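Local coordinates for protein ascorbate-specific PTS system EIIA component (Streptococcus pyogenes serotype M1, PDB 2OQT) that probably serves as the phosphate-carrying IIA component of the phosphoenolpyruvate-dependent sugar phosphotransferase system that takes up ascorbate, at residues Ile111-Thr114 / Val115-Gln119; Asp127-Ile130 / Glu131-Ala135. All coordinates share one frame; numbering follows the deposited sequence.

How the interactions relate
Both contacts are local, each made along one short stretch of chain, and neither closes a long loop. After strand 97-105 the chain enters helix 111-124, whose first turns hold interaction 1, where a wide turn and a proline alter the usual backbone pairing. The helix then runs on to the turn that opens interaction 2, at the start of helix 129-134. The two therefore stand in series, without nesting or crossing, their centres about 21 Å apart and their nearest atoms about 10 Å apart. Interaction 1 sets the helix start beside His69 and Leu104, whereas interaction 2 belongs to the next helix, which packs against both strand 97-105 and helix 139-149.

Interaction 1. Residues Ile111-Thr114 / Val115-Gln119; sequences IHTT and VAIPQ
Ile117 folds its CD1 back over the preceding turn, where it lies 3.5 Å from His112 O and 4.4 Å from Thr113 CG2. With CG1 turned back beside the backbone N (chi1 -82°), the chain of Ile117 curls round the carbonyl oxygen that its own N-H uses: Ile117 N donates to His112 O at 2.8 Å, almost straight at 171°. On another side of the helix, Thr114 and Val115 cross obliquely, Thr114 OG1 standing 3.5 Å from Val115 CG2; the hydroxyl itself is bonded to Ser110 O. This is the N-terminal part of helix 111-124, widened into a pi-type turn, so that Ile111 O accepts from both Val115 N and Ala116 N. The ring of Pro118 follows, its CD 3.2 Å from Thr113 O; lacking an N-H, the proline cannot bond to the turn before, and the helix kinks here. Gln119 reaches back to Val115 O through NE2 at 3.0 Å, the donor standing above the carbonyl plane. Its amide also bonds Met2 O and Leu4 N, joining the helix to the N-terminal chain. The His112 ring points off the helix, bonded through ND1 to Pro109 O and meeting the His69 ring with the planes at about 40°.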
# COMPACT_ATOMS: atom_id res chain seq x y z
N ILE A 111 -12.34 -3.57 -9.24
CA ILE A 111 -11.13 -2.77 -9.40
C ILE A 111 -9.87 -3.54 -8.97
O ILE A 111 -8.89 -3.59 -9.70
CB ILE A 111 -11.30 -1.37 -8.62
CG1 ILE A 111 -12.03 -0.32 -9.47
CG2 ILE A 111 -9.98 -0.80 -8.01
CD1 ILE A 111 -12.76 0.76 -8.59
N HIS A 112 -9.92 -4.15 -7.79
CA HIS A 112 -8.75 -4.78 -7.18
C HIS A 112 -7.92 -5.62 -8.17
O HIS A 112 -6.70 -5.46 -8.27
CB HIS A 112 -9.15 -5.62 -5.95
CG HIS A 112 -9.86 -4.83 -4.89
ND1 HIS A 112 -11.20 -4.52 -4.96
CD2 HIS A 112 -9.40 -4.23 -3.76
CE1 HIS A 112 -11.54 -3.79 -3.91
NE2 HIS A 112 -10.47 -3.59 -3.17
N THR A 113 -8.57 -6.53 -8.88
CA THR A 113 -7.82 -7.49 -9.67
C THR A 113 -7.66 -7.03 -11.12
O THR A 113 -6.63 -7.26 -11.73
CB THR A 113 -8.45 -8.90 -9.59
OG1 THR A 113 -9.58 -8.95 -10.45
CG2 THR A 113 -8.94 -9.22 -8.18
N THR A 114 -8.68 -6.35 -11.65
CA THR A 114 -8.67 -5.86 -13.04
C THR A 114 -7.78 -4.65 -13.29
O THR A 114 -7.27 -4.46 -14.39
CB THR A 114 -10.07 -5.49 -13.49
OG1 THR A 114 -10.57 -4.47 -12.61
CG2 THR A 114 -10.99 -6.72 -13.49
N VAL A 115 -7.61 -3.83 -12.26
CA VAL A 115 -6.99 -2.52 -12.37
C VAL A 115 -5.79 -2.35 -11.43
O VAL A 115 -4.75 -1.86 -11.86
CB VAL A 115 -8.04 -1.38 -12.08
CG1 VAL A 115 -7.37 -0.02 -11.99
CG2 VAL A 115 -9.14 -1.35 -13.17
N ALA A 116 -5.92 -2.76 -10.16
CA ALA A 116 -4.96 -2.37 -9.11
C ALA A 116 -3.78 -3.30 -8.99
O ALA A 116 -2.63 -2.86 -9.10
CB ALA A 116 -5.63 -2.21 -7.75
N ILE A 117 -4.06 -4.59 -8.77
CA ILE A 117 -3.02 -5.60 -8.64
C ILE A 117 -2.04 -5.58 -9.83
O ILE A 117 -0.84 -5.56 -9.60
CB ILE A 117 -3.60 -7.00 -8.31
CG1 ILE A 117 -3.88 -7.12 -6.81
CG2 ILE A 117 -2.61 -8.10 -8.70
CD1 ILE A 117 -5.08 -7.90 -6.43
N PRO A 118 -2.55 -5.52 -11.09
CA PRO A 118 -1.62 -5.47 -12.22
C PRO A 118 -0.60 -4.34 -12.09
O PRO A 118 0.58 -4.56 -12.35
CB PRO A 118 -2.53 -5.24 -13.43
CG PRO A 118 -3.86 -5.70 -13.01
CD PRO A 118 -3.96 -5.50 -11.54
N GLN A 119 -1.04 -3.15 -11.65
CA GLN A 119 -0.14 -2.02 -11.49
C GLN A 119 0.86 -2.30 -10.38
O GLN A 119 2.06 -2.05 -10.53
CB GLN A 119 -0.93 -0.73 -11.21
CG GLN A 119 -1.66 -0.15 -12.42
CD GLN A 119 -2.43 1.14 -12.13
OE1 GLN A 119 -1.84 2.23 -12.06
NE2 GLN A 119 -3.77 1.02 -12.00

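Interaction 2. Residues Asp127-Ile130 / Glu131-Ala135; sequences DNAI and ERLVA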
# COMPACT_ATOMS: atom_id res chain seq x y z
N ASP A 127 13.51 -5.17 -11.06
CA ASP A 127 14.83 -5.46 -10.50
C ASP A 127 15.08 -4.77 -9.15
O ASP A 127 15.02 -3.55 -9.05
CB ASP A 127 15.92 -5.09 -11.53
CG ASP A 127 15.86 -5.98 -12.80
OD1 ASP A 127 15.30 -5.53 -13.85
OD2 ASP A 127 16.34 -7.14 -12.73
N ASN A 128 15.34 -5.57 -8.12
CA ASN A 128 15.57 -5.10 -6.75
C ASN A 128 14.62 -3.95 -6.34
O ASN A 128 15.05 -2.83 -6.08
CB ASN A 128 17.06 -4.76 -6.53
CG ASN A 128 17.61 -5.26 -5.16
OD1 ASN A 128 17.98 -4.45 -4.30
ND2 ASN A 128 17.64 -6.60 -4.96
N ALA A 129 13.32 -4.23 -6.27
CA ALA A 129 12.36 -3.18 -5.99
C ALA A 129 12.26 -2.80 -4.51
O ALA A 129 12.35 -1.61 -4.19
CB ALA A 129 10.99 -3.53 -6.56
N ILE A 130 12.09 -3.77 -3.60
CA ILE A 130 11.77 -3.36 -2.22
C ILE A 130 12.88 -2.54 -1.53
O ILE A 130 12.61 -1.51 -0.88
CB ILE A 130 11.11 -4.50 -1.31
CG1 ILE A 130 12.10 -5.13 -0.34
CG2 ILE A 130 10.33 -5.55 -2.11
CD1 ILE A 130 11.55 -5.28 1.06
N GLU A 131 14.11 -2.97 -1.76
CA GLU A 131 15.33 -2.34 -1.25
C GLU A 131 15.56 -1.02 -1.97
O GLU A 131 15.83 -0.01 -1.33
CB GLU A 131 16.51 -3.28 -1.46
CG GLU A 131 16.09 -4.75 -1.61
CD GLU A 131 15.36 -5.00 -2.94
OE1 GLU A 131 15.28 -4.03 -3.73
OE2 GLU A 131 14.88 -6.14 -3.18
N ARG A 132 15.43 -1.00 -3.29
CA ARG A 132 15.41 0.27 -4.00
C ARG A 132 14.40 1.25 -3.36
O ARG A 132 14.72 2.43 -3.12
CB ARG A 132 15.06 0.06 -5.46
CG ARG A 132 16.25 -0.20 -6.38
CD ARG A 132 15.96 0.41 -7.74
NE ARG A 132 15.32 -0.51 -8.68
CZ ARG A 132 14.74 -0.12 -9.82
NH1 ARG A 132 14.71 1.17 -10.16
NH2 ARG A 132 14.20 -1.03 -10.63
N LEU A 133 13.19 0.75 -3.09
CA LEU A 133 12.08 1.51 -2.51
C LEU A 133 12.41 1.96 -1.10
O LEU A 133 12.10 3.09 -0.71
CB LEU A 133 10.79 0.66 -2.52
CG LEU A 133 9.53 0.81 -3.41
CD1 LEU A 133 9.56 1.93 -4.44
CD2 LEU A 133 9.14 -0.51 -4.06
N VAL A 134 13.05 1.07 -0.34
CA VAL A 134 13.46 1.37 1.06
C VAL A 134 14.53 2.47 1.13
O VAL A 134 14.50 3.31 2.03
CB VAL A 134 13.82 0.07 1.88
CG1 VAL A 134 14.71 0.36 3.08
CG2 VAL A 134 12.56 -0.61 2.36
N ALA A 135 15.42 2.48 0.14
CA ALA A 135 16.52 3.46 0.02
C ALA A 135 16.13 4.77 -0.70
O ALA A 135 16.97 5.68 -0.88
CB ALA A 135 17.69 2.81 -0.68
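Arg132 sets the edge of its guanidinium against the Asp127 carbonyl, brought there by bends at chi2 and chi3, and grips it side-on: NE and NH2 each donate to Asp127 O at 3.1 Å. That oxygen lies in the guanidinium plane, and the NH2 bond follows a lone pair in the carbonyl plane. Two bonds to one atom restrain the rotation of the guanidinium and tie the loop before the helix to its first turn. On the way the aliphatic part of Arg132 passes Asn128 O, with CG 2.9 Å from it.

A less certain overlap lies beside it. As modelled, a bend at chi2 (70°) curls Glu131 back over the start of its own helix, and its carboxylate stacks on the side-chain amide of Asn128, the planes 15° apart while the side chains cross at about a right angle. Glu131 OE1 sits too close to the Asn128 backbone, however, so the detail of this stack is doubtful. Asn128 occupies the N-cap position, but its side chain makes no capping bond.

The backbone pairing of the short helix opens with a weak bond from Arg132 N to Asn128 O and firms up with Leu133 N donating to Ala129 O at 2.7 Å and Val134 N to Ile130 O. Leu133 CD2 also approaches Ala129 CB, at 4.3 Å, an apolar touch between two buried residues.

Helix 129-134 packs against both helix 139-149 and strand 97-105: Arg132 and Leu133 rest on Met145 of the former, where Arg132 also forms a long, weak ion pair with Glu148, while Ile130 and Val134 lie on Ser99 of the strand.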